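Local coordinates for diphthine synthase (Entamoeba histolytica, PDB 3I4T), which probably methylates the modified histidine of elongation factor 2 with S-adenosylmethionine during diphthamide synthesis, at residues 28-36 with 59-70; 234-242 with 262-272. One frame throughout, in Å; residues are numbered along the deposited sequence.

Interaction 1: residues 28-36 with 59-70; sequences LGLYDEKDI and LQCDVAKLEEFY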
loop_
_atom_site.group_PDB
_atom_site.type_symbol
_atom_site.label_atom_id
_atom_site.label_comp_id
_atom_site.label_asym_id
_atom_site.label_seq_id
_atom_site.Cartn_x
_atom_site.Cartn_y
_atom_site.Cartn_z
ATOM N N LEU A 28 10.830 -5.453 4.124
ATOM C CA LEU A 28 11.893 -4.651 4.733
ATOM C C LEU A 28 11.632 -3.142 4.741
ATOM O O LEU A 28 12.347 -2.382 5.401
ATOM C CB LEU A 28 13.240 -4.958 4.084
ATOM C CG LEU A 28 13.794 -6.376 4.311
ATOM C CD1 LEU A 28 14.962 -6.617 3.396
ATOM C CD2 LEU A 28 14.184 -6.632 5.758
ATOM N N GLY A 29 10.603 -2.707 4.027
ATOM C CA GLY A 29 10.409 -1.282 3.798
ATOM C C GLY A 29 11.155 -0.862 2.544
ATOM O O GLY A 29 11.545 -1.706 1.743
ATOM N N LEU A 30 11.384 0.438 2.381
ATOM C CA LEU A 30 11.815 0.955 1.079
ATOM C C LEU A 30 13.182 1.645 1.034
ATOM O O LEU A 30 13.698 1.916 -0.047
ATOM C CB LEU A 30 10.743 1.901 0.514
ATOM C CG LEU A 30 9.362 1.344 0.148
ATOM C CD1 LEU A 30 8.390 2.488 -0.126
ATOM C CD2 LEU A 30 9.421 0.424 -1.046
ATOM N N TYR A 31 13.765 1.931 2.196
ATOM C CA TYR A 31 14.967 2.757 2.238
ATOM C C TYR A 31 16.221 2.041 2.775
ATOM O O TYR A 31 17.140 1.757 2.016
ATOM C CB TYR A 31 14.693 4.076 2.971
ATOM C CG TYR A 31 15.922 4.882 3.286
ATOM C CD1 TYR A 31 16.934 5.043 2.335
ATOM C CD2 TYR A 31 16.074 5.504 4.526
ATOM C CE1 TYR A 31 18.080 5.792 2.617
ATOM C CE2 TYR A 31 17.214 6.260 4.814
ATOM C CZ TYR A 31 18.213 6.396 3.848
ATOM O OH TYR A 31 19.351 7.129 4.091
ATOM N N ASP A 32 16.264 1.759 4.075
ATOM C CA ASP A 32 17.436 1.140 4.660
ATOM C C ASP A 32 17.055 0.117 5.718
ATOM O O ASP A 32 15.874 -0.173 5.910
ATOM C CB ASP A 32 18.381 2.214 5.226
ATOM C CG ASP A 32 17.816 2.922 6.440
ATOM O OD1 ASP A 32 16.752 2.490 6.963
ATOM O OD2 ASP A 32 18.446 3.918 6.878
ATOM N N GLU A 33 18.068 -0.409 6.409
ATOM C CA GLU A 33 17.906 -1.439 7.445
ATOM C C GLU A 33 16.987 -1.021 8.600
ATOM O O GLU A 33 16.467 -1.870 9.323
ATOM C CB GLU A 33 19.284 -1.880 7.983
ATOM C CG GLU A 33 19.952 -0.931 8.993
ATOM C CD GLU A 33 20.652 0.271 8.364
ATOM O OE1 GLU A 33 20.650 0.424 7.118
ATOM O OE2 GLU A 33 21.219 1.078 9.135
ATOM N N LYS A 34 16.794 0.286 8.777
ATOM C CA LYS A 34 15.959 0.789 9.862
ATOM C C LYS A 34 14.452 0.771 9.528
ATOM O O LYS A 34 13.621 1.132 10.365
ATOM C CB LYS A 34 16.411 2.184 10.291
ATOM C CG LYS A 34 17.848 2.270 10.802
ATOM C CD LYS A 34 17.909 3.171 12.022
ATOM C CE LYS A 34 19.333 3.574 12.369
ATOM N NZ LYS A 34 19.772 4.705 11.490
ATOM N N ASP A 35 14.104 0.335 8.319
ATOM C CA ASP A 35 12.707 0.319 7.881
ATOM C C ASP A 35 11.970 -0.999 8.125
ATOM O O ASP A 35 10.766 -1.082 7.921
ATOM C CB ASP A 35 12.618 0.710 6.415
ATOM C CG ASP A 35 12.813 2.187 6.205
ATOM O OD1 ASP A 35 12.502 2.984 7.125
ATOM O OD2 ASP A 35 13.268 2.559 5.108
ATOM N N ILE A 36 12.706 -2.023 8.536
ATOM C CA ILE A 36 12.121 -3.251 9.047
ATOM C C ILE A 36 11.244 -2.949 10.285
ATOM O O ILE A 36 11.542 -2.040 11.075
ATOM C CB ILE A 36 13.247 -4.255 9.408
ATOM C CG1 ILE A 36 12.697 -5.653 9.683
ATOM C CG2 ILE A 36 14.071 -3.758 10.581
ATOM C CD1 ILE A 36 13.752 -6.758 9.583
ATOM N N LEU A 59 18.393 -1.507 -1.521
ATOM C CA LEU A 59 18.339 -0.835 -0.225
ATOM C C LEU A 59 19.642 -0.087 0.105
ATOM O O LEU A 59 20.740 -0.516 -0.266
ATOM C CB LEU A 59 17.988 -1.821 0.892
ATOM C CG LEU A 59 16.526 -2.255 1.038
ATOM C CD1 LEU A 59 16.376 -3.300 2.128
ATOM C CD2 LEU A 59 15.625 -1.075 1.328
ATOM N N GLN A 60 19.504 1.028 0.815
ATOM C CA GLN A 60 20.625 1.909 1.100
ATOM C C GLN A 60 21.315 1.538 2.418
ATOM O O GLN A 60 21.390 2.328 3.372
ATOM C CB GLN A 60 20.196 3.383 0.996
ATOM C CG GLN A 60 19.633 3.741 -0.401
ATOM C CD GLN A 60 19.580 5.242 -0.689
ATOM O OE1 GLN A 60 20.517 5.983 -0.380
ATOM N NE2 GLN A 60 18.489 5.691 -1.303
ATOM N N CYS A 61 21.808 0.300 2.432
ATOM C CA CYS A 61 22.625 -0.266 3.493
ATOM C C CYS A 61 23.582 -1.257 2.845
ATOM O O CYS A 61 23.338 -1.735 1.732
ATOM C CB CYS A 61 21.756 -1.042 4.482
ATOM S SG CYS A 61 21.028 -2.553 3.753
ATOM N N ASP A 62 24.657 -1.595 3.544
ATOM C CA ASP A 62 25.515 -2.663 3.059
ATOM C C ASP A 62 25.432 -3.909 3.938
ATOM O O ASP A 62 25.161 -3.837 5.148
ATOM C CB ASP A 62 26.948 -2.180 2.799
ATOM C CG ASP A 62 27.011 -1.079 1.713
ATOM O OD1 ASP A 62 27.334 -1.401 0.540
ATOM O OD2 ASP A 62 26.723 0.105 2.033
ATOM N N VAL A 63 25.641 -5.048 3.288
ATOM C CA VAL A 63 25.342 -6.356 3.843
ATOM C C VAL A 63 26.010 -6.632 5.181
ATOM O O VAL A 63 25.353 -7.111 6.106
ATOM C CB VAL A 63 25.662 -7.463 2.807
ATOM C CG1 VAL A 63 25.592 -8.869 3.426
ATOM C CG2 VAL A 63 24.715 -7.335 1.608
ATOM N N ALA A 64 27.301 -6.324 5.288
ATOM C CA ALA A 64 28.043 -6.530 6.536
ATOM C C ALA A 64 27.437 -5.758 7.729
ATOM O O ALA A 64 27.283 -6.317 8.818
ATOM C CB ALA A 64 29.519 -6.192 6.340
ATOM N N LYS A 65 27.080 -4.490 7.506
ATOM C CA LYS A 65 26.430 -3.644 8.524
ATOM C C LYS A 65 25.050 -4.175 8.909
ATOM O O LYS A 65 24.659 -4.149 10.084
ATOM C CB LYS A 65 26.293 -2.206 8.022
ATOM C CG LYS A 65 27.598 -1.427 8.002
ATOM C CD LYS A 65 27.508 -0.223 7.061
ATOM C CE LYS A 65 28.837 0.514 6.975
ATOM N NZ LYS A 65 29.341 0.850 8.332
ATOM N N LEU A 66 24.321 -4.639 7.897
ATOM C CA LEU A 66 23.040 -5.299 8.064
ATOM C C LEU A 66 23.149 -6.546 8.942
ATOM O O LEU A 66 22.298 -6.782 9.808
ATOM C CB LEU A 66 22.485 -5.662 6.688
ATOM C CG LEU A 66 21.103 -6.288 6.549
ATOM C CD1 LEU A 66 20.039 -5.289 6.957
ATOM C CD2 LEU A 66 20.914 -6.719 5.111
ATOM N N GLU A 67 24.199 -7.332 8.722
ATOM C CA GLU A 67 24.384 -8.576 9.463
ATOM C C GLU A 67 24.592 -8.348 10.956
ATOM O O GLU A 67 23.987 -9.047 11.778
ATOM C CB GLU A 67 25.498 -9.431 8.856
ATOM C CG GLU A 67 25.021 -10.250 7.655
ATOM C CD GLU A 67 26.117 -11.082 6.992
ATOM O OE1 GLU A 67 27.318 -10.772 7.184
ATOM O OE2 GLU A 67 25.775 -12.045 6.265
ATOM N N GLU A 68 25.411 -7.357 11.312
ATOM C CA GLU A 68 25.627 -7.050 12.724
ATOM C C GLU A 68 24.539 -6.141 13.312
ATOM O O GLU A 68 24.482 -5.921 14.523
ATOM C CB GLU A 68 27.052 -6.536 13.001
ATOM C CG GLU A 68 27.358 -5.101 12.591
ATOM C CD GLU A 68 28.610 -4.573 13.285
ATOM O OE1 GLU A 68 29.465 -5.401 13.688
ATOM O OE2 GLU A 68 28.733 -3.332 13.433
ATOM N N PHE A 69 23.672 -5.630 12.443
ATOM C CA PHE A 69 22.415 -5.032 12.878
ATOM C C PHE A 69 21.442 -6.143 13.292
ATOM O O PHE A 69 20.682 -5.984 14.244
ATOM C CB PHE A 69 21.825 -4.164 11.762
ATOM C CG PHE A 69 20.511 -3.527 12.112
ATOM C CD1 PHE A 69 20.463 -2.402 12.927
ATOM C CD2 PHE A 69 19.323 -4.040 11.609
ATOM C CE1 PHE A 69 19.239 -1.806 13.249
ATOM C CE2 PHE A 69 18.106 -3.458 11.923
ATOM C CZ PHE A 69 18.062 -2.340 12.748
ATOM N N TYR A 70 21.474 -7.268 12.581
ATOM C CA TYR A 70 20.652 -8.427 12.949
ATOM C C TYR A 70 21.316 -9.350 13.980
ATOM O O TYR A 70 20.629 -10.122 14.644
ATOM C CB TYR A 70 20.282 -9.277 11.722
ATOM C CG TYR A 70 19.451 -8.607 10.651
ATOM C CD1 TYR A 70 18.625 -7.514 10.940
ATOM C CD2 TYR A 70 19.464 -9.096 9.347
ATOM C CE1 TYR A 70 17.858 -6.912 9.952
ATOM C CE2 TYR A 70 18.699 -8.502 8.349
ATOM C CZ TYR A 70 17.894 -7.412 8.658
ATOM O OH TYR A 70 17.139 -6.827 7.665
HETATM O O HOH W 1 21.571 6.970 2.667
#
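E33 carries CG between its backbone N and carbonyl carbon (chi1 78°), which puts CG over the face of F69. CG sits 4.0 Å from the centroid of the F69 ring, almost on the ring normal, a CH-pi contact. The bend at chi2 (-80°) turns the E33 carboxylate, steep to the F69 ring, away toward C61, where E33 OE1 comes 3.2 Å from C61 CB. With CG anti to its backbone N, F69 points its ring from helix 63-70 at the E33 backbone and CG. I36 CG2 comes to the edge of the same ring. E33 CB, at the root of the side chain, touches L66 CD1 at 3.6 Å.

The one direct hydrogen bond between the segments is from backbone to backbone. Q60 N donates to Y31 O at 2.7 Å, and the bond is nearly straight. L59 CD2 lies against the same Y31 O at 3.3 Å. Q60 is the centre of an inverse gamma turn. Its side chain runs past the CE1 edge of Y31, with CD near the ring plane and the amide plane at 89° to the ring. Y31 OH holds a water at 2.6 Å, which also gives a weak bond to Q60 OE1.

Deeper in, L28 meets two partners: CD1 packs on L59 CD1 at 3.8 Å, and CD2 reaches Y70 OH at 3.5 Å. L28 and Y70 also touch L101 of strand 97-102.

D32 OD1 accepts from K34 N, an Asx turn. D32 OD2 and D35 OD1 each form a salt bridge with R39 of the second subunit, where V38 also packs on I36 and F69. Thus L28, L59, L66 and I36 pack inside, while D32 and D35 face that arginine and probably help to hold the dimer through charge pairing.

Interaction 2: residues 234-242 with 262-272; sequences TMVVGMARV and FGAPMHCLLIP
M239 lays its sulfur over the end of L270: SD is 3.5 Å from L270 CD1, and the two chains cross at a slant. CG of M239 stands opposite the carbonyl carbon (chi1 -58°), and the chain stays extended to SD before it bends at chi3. V237 joins the same face of the sheet, its CB 3.8 Å from L270 CB. C268 SG lies near M239 CB on this side too.

The other face carries A240, H267 and L269. A240 CB sits 3.5 Å from H267 CD2. L269 CD1 reaches V236 CG2 at 3.8 Å. F262 CE1 comes within 3.8 Å of G238 C, obliquely, where G238 has no side chain in the way. Helix 211-225 touches F262, L269 and I271.

Two backbone pairs fix the register. V237 and L270 bond in both directions, as do M239 and C268. R241 N continues the series to M266 O at 2.9 Å. M266 O also accepts from a water, and a cis peptide bond precedes M266.

R241 closes the end of the pair. Its chain bends at chi3 and brings NH1 between two carbonyls. NH1 donates to A264 O at 2.7 Å, on a lone pair, and to F262 O at 2.8 Å; both oxygens lie close to the guanidinium plane. These bonds should limit rotation of the group. R241 NE donates to D246 O, so the arginine also ties in the connection to strand 248-253. H267 NE2 makes weak bonds to G263 O and A264 O, so A264 O serves both side chains.

Strands 235-240 and 267-271 run antiparallel, 159° between their directions. Strand 248-253 flanks the first and strand 180-187 the second. They form the middle of the mixed sheet, consistent with the C-terminal domain of tetrapyrrole methylases.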
loop_
_atom_site.group_PDB
_atom_site.type_symbol
_atom_site.label_atom_id
_atom_site.label_comp_id
_atom_site.label_asym_id
_atom_site.label_seq_id
_atom_site.Cartn_x
_atom_site.Cartn_y
_atom_site.Cartn_z
ATOM N N THR A 234 1.599 16.448 -21.537
ATOM C CA THR A 234 0.855 15.910 -20.389
ATOM C C THR A 234 1.709 16.033 -19.129
ATOM O O THR A 234 2.863 15.621 -19.135
ATOM C CB THR A 234 0.428 14.425 -20.621
ATOM O OG1 THR A 234 -0.481 14.349 -21.731
ATOM C CG2 THR A 234 -0.247 13.831 -19.383
ATOM N N MET A 235 1.141 16.614 -18.072
ATOM C CA MET A 235 1.832 16.809 -16.792
ATOM C C MET A 235 1.834 15.510 -16.001
ATOM O O MET A 235 0.774 14.961 -15.680
ATOM C CB MET A 235 1.172 17.920 -15.956
ATOM C CG MET A 235 1.196 19.326 -16.572
ATOM S SD MET A 235 2.829 20.123 -16.548
ATOM C CE MET A 235 2.915 20.699 -14.852
ATOM N N VAL A 236 3.026 15.024 -15.685
ATOM C CA VAL A 236 3.182 13.755 -14.999
ATOM C C VAL A 236 4.159 13.930 -13.863
ATOM O O VAL A 236 4.776 14.986 -13.714
ATOM C CB VAL A 236 3.699 12.639 -15.938
ATOM C CG1 VAL A 236 2.678 12.349 -17.048
ATOM C CG2 VAL A 236 5.078 13.001 -16.522
ATOM N N VAL A 237 4.302 12.879 -13.069
ATOM C CA VAL A 237 5.071 12.942 -11.849
ATOM C C VAL A 237 6.157 11.883 -11.932
ATOM O O VAL A 237 5.862 10.683 -11.924
ATOM C CB VAL A 237 4.178 12.684 -10.609
ATOM C CG1 VAL A 237 4.927 13.006 -9.314
ATOM C CG2 VAL A 237 2.876 13.488 -10.696
ATOM N N GLY A 238 7.405 12.335 -12.036
ATOM C CA GLY A 238 8.547 11.451 -11.992
ATOM C C GLY A 238 8.930 11.305 -10.541
ATOM O O GLY A 238 8.989 12.298 -9.804
ATOM N N MET A 239 9.169 10.071 -10.113
ATOM C CA MET A 239 9.539 9.827 -8.732
ATOM C C MET A 239 10.715 8.887 -8.640
ATOM O O MET A 239 10.709 7.809 -9.232
ATOM C CB MET A 239 8.351 9.271 -7.948
ATOM C CG MET A 239 7.135 10.197 -7.975
ATOM S SD MET A 239 5.817 9.558 -6.961
ATOM C CE MET A 239 6.317 10.106 -5.333
ATOM N N ALA A 240 11.726 9.308 -7.893
ATOM C CA ALA A 240 12.919 8.506 -7.690
ATOM C C ALA A 240 13.158 8.314 -6.200
ATOM O O ALA A 240 13.027 9.252 -5.422
ATOM C CB ALA A 240 14.120 9.179 -8.343
ATOM N N ARG A 241 13.520 7.094 -5.818
ATOM C CA ARG A 241 13.869 6.754 -4.437
ATOM C C ARG A 241 12.764 7.126 -3.430
ATOM O O ARG A 241 13.015 7.767 -2.408
ATOM C CB ARG A 241 15.237 7.349 -4.066
ATOM C CG ARG A 241 16.340 6.906 -5.019
ATOM C CD ARG A 241 17.643 7.670 -4.855
ATOM N NE ARG A 241 17.506 9.105 -5.107
ATOM C CZ ARG A 241 17.457 9.674 -6.308
ATOM N NH1 ARG A 241 17.502 8.948 -7.418
ATOM N NH2 ARG A 241 17.341 10.990 -6.397
ATOM N N VAL A 242 11.540 6.702 -3.726
ATOM C CA VAL A 242 10.400 6.978 -2.857
ATOM C C VAL A 242 10.659 6.455 -1.443
ATOM O O VAL A 242 11.149 5.339 -1.258
ATOM C CB VAL A 242 9.079 6.417 -3.457
ATOM C CG1 VAL A 242 7.907 6.629 -2.531
ATOM C CG2 VAL A 242 8.791 7.086 -4.801
ATOM N N PHE A 262 17.240 12.108 -12.924
ATOM C CA PHE A 262 16.583 11.688 -11.686
ATOM C C PHE A 262 17.509 10.945 -10.719
ATOM O O PHE A 262 17.111 10.629 -9.582
ATOM C CB PHE A 262 15.351 10.825 -12.001
ATOM C CG PHE A 262 14.154 11.616 -12.456
ATOM C CD1 PHE A 262 13.218 12.078 -11.534
ATOM C CD2 PHE A 262 13.975 11.915 -13.805
ATOM C CE1 PHE A 262 12.122 12.819 -11.944
ATOM C CE2 PHE A 262 12.877 12.647 -14.239
ATOM C CZ PHE A 262 11.947 13.109 -13.312
ATOM N N GLY A 263 18.736 10.661 -11.153
ATOM C CA GLY A 263 19.694 9.959 -10.294
ATOM C C GLY A 263 19.544 8.446 -10.289
ATOM O O GLY A 263 19.077 7.860 -11.263
ATOM N N ALA A 264 19.946 7.821 -9.184
ATOM C CA ALA A 264 19.939 6.370 -9.042
ATOM C C ALA A 264 18.516 5.781 -8.886
ATOM O O ALA A 264 17.623 6.451 -8.365
ATOM C CB ALA A 264 20.801 5.980 -7.865
ATOM N N PRO A 265 18.310 4.519 -9.316
ATOM C CA PRO A 265 17.013 3.854 -9.137
ATOM C C PRO A 265 16.700 3.711 -7.640
ATOM O O PRO A 265 17.598 3.933 -6.823
ATOM C CB PRO A 265 17.244 2.473 -9.760
ATOM C CG PRO A 265 18.726 2.234 -9.628
ATOM C CD PRO A 265 19.316 3.603 -9.895
ATOM N N MET A 266 15.477 3.334 -7.255
ATOM C CA MET A 266 14.393 2.913 -8.136
ATOM C C MET A 266 13.573 4.110 -8.627
ATOM O O MET A 266 13.398 5.084 -7.892
ATOM C CB MET A 266 13.487 1.962 -7.352
ATOM C CG MET A 266 12.644 0.992 -8.180
ATOM S SD MET A 266 11.896 -0.296 -7.126
ATOM C CE MET A 266 13.373 -1.188 -6.589
ATOM N N HIS A 267 13.078 4.031 -9.864
ATOM C CA HIS A 267 12.190 5.067 -10.411
ATOM C C HIS A 267 10.789 4.522 -10.697
ATOM O O HIS A 267 10.622 3.330 -10.969
ATOM C CB HIS A 267 12.708 5.646 -11.737
ATOM C CG HIS A 267 14.027 6.351 -11.658
ATOM N ND1 HIS A 267 14.679 6.808 -12.787
ATOM C CD2 HIS A 267 14.825 6.665 -10.611
ATOM C CE1 HIS A 267 15.817 7.378 -12.437
ATOM N NE2 HIS A 267 15.932 7.300 -11.122
ATOM N N CYS A 268 9.800 5.416 -10.651
ATOM C CA CYS A 268 8.472 5.153 -11.189
ATOM C C CYS A 268 7.783 6.449 -11.604
ATOM O O CYS A 268 8.229 7.544 -11.252
ATOM C CB CYS A 268 7.594 4.387 -10.195
ATOM S SG CYS A 268 7.192 5.328 -8.727
ATOM N N LEU A 269 6.685 6.302 -12.340
ATOM C CA LEU A 269 5.975 7.412 -12.936
ATOM C C LEU A 269 4.512 7.408 -12.514
ATOM O O LEU A 269 3.886 6.351 -12.414
ATOM C CB LEU A 269 6.058 7.294 -14.465
ATOM C CG LEU A 269 5.523 8.453 -15.296
ATOM C CD1 LEU A 269 6.360 9.693 -15.087
ATOM C CD2 LEU A 269 5.506 8.070 -16.749
ATOM N N LEU A 270 3.970 8.592 -12.266
ATOM C CA LEU A 270 2.543 8.734 -12.015
ATOM C C LEU A 270 1.894 9.549 -13.116
ATOM O O LEU A 270 2.322 10.668 -13.423
ATOM C CB LEU A 270 2.269 9.379 -10.658
ATOM C CG LEU A 270 3.026 8.877 -9.425
ATOM C CD1 LEU A 270 2.560 9.667 -8.206
ATOM C CD2 LEU A 270 2.858 7.391 -9.196
ATOM N N ILE A 271 0.871 8.966 -13.722
ATOM C CA ILE A 271 0.105 9.654 -14.728
ATOM C C ILE A 271 -1.257 10.002 -14.136
ATOM O O ILE A 271 -2.137 9.139 -14.036
ATOM C CB ILE A 271 -0.049 8.820 -16.025
ATOM C CG1 ILE A 271 1.326 8.396 -16.560
ATOM C CG2 ILE A 271 -0.827 9.629 -17.074
ATOM C CD1 ILE A 271 1.268 7.410 -17.734
ATOM N N PRO A 272 -1.425 11.272 -13.724
ATOM C CA PRO A 272 -2.664 11.742 -13.106
ATOM C C PRO A 272 -3.858 11.551 -14.023
ATOM O O PRO A 272 -3.684 11.529 -15.234
ATOM C CB PRO A 272 -2.411 13.241 -12.900
ATOM C CG PRO A 272 -0.918 13.390 -12.865
ATOM C CD PRO A 272 -0.378 12.315 -13.761
HETATM O O HOH W 2 11.059 4.584 -6.318
#

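Overall arrangement
Interaction 1 comes first along the chain and closes before interaction 2 opens. Their centres are about 24 Å apart. Interaction 1 belongs to the part with the parallel sheet, where the loop after strand 22-27 meets helix 63-70. Interaction 2 lies in the mixed sheet, about 11 Å from the centre of the chain, against about 17 Å for interaction 1. The two meet at their margins: L30 CB packs on V242 O at 3.9 Å, and Q60 NE2 comes near R241 CD. Q60 also bonds weakly to D246. Of the two, only interaction 1 touches the second subunit. Residues 241-246 pass beside its loop and make contact with it.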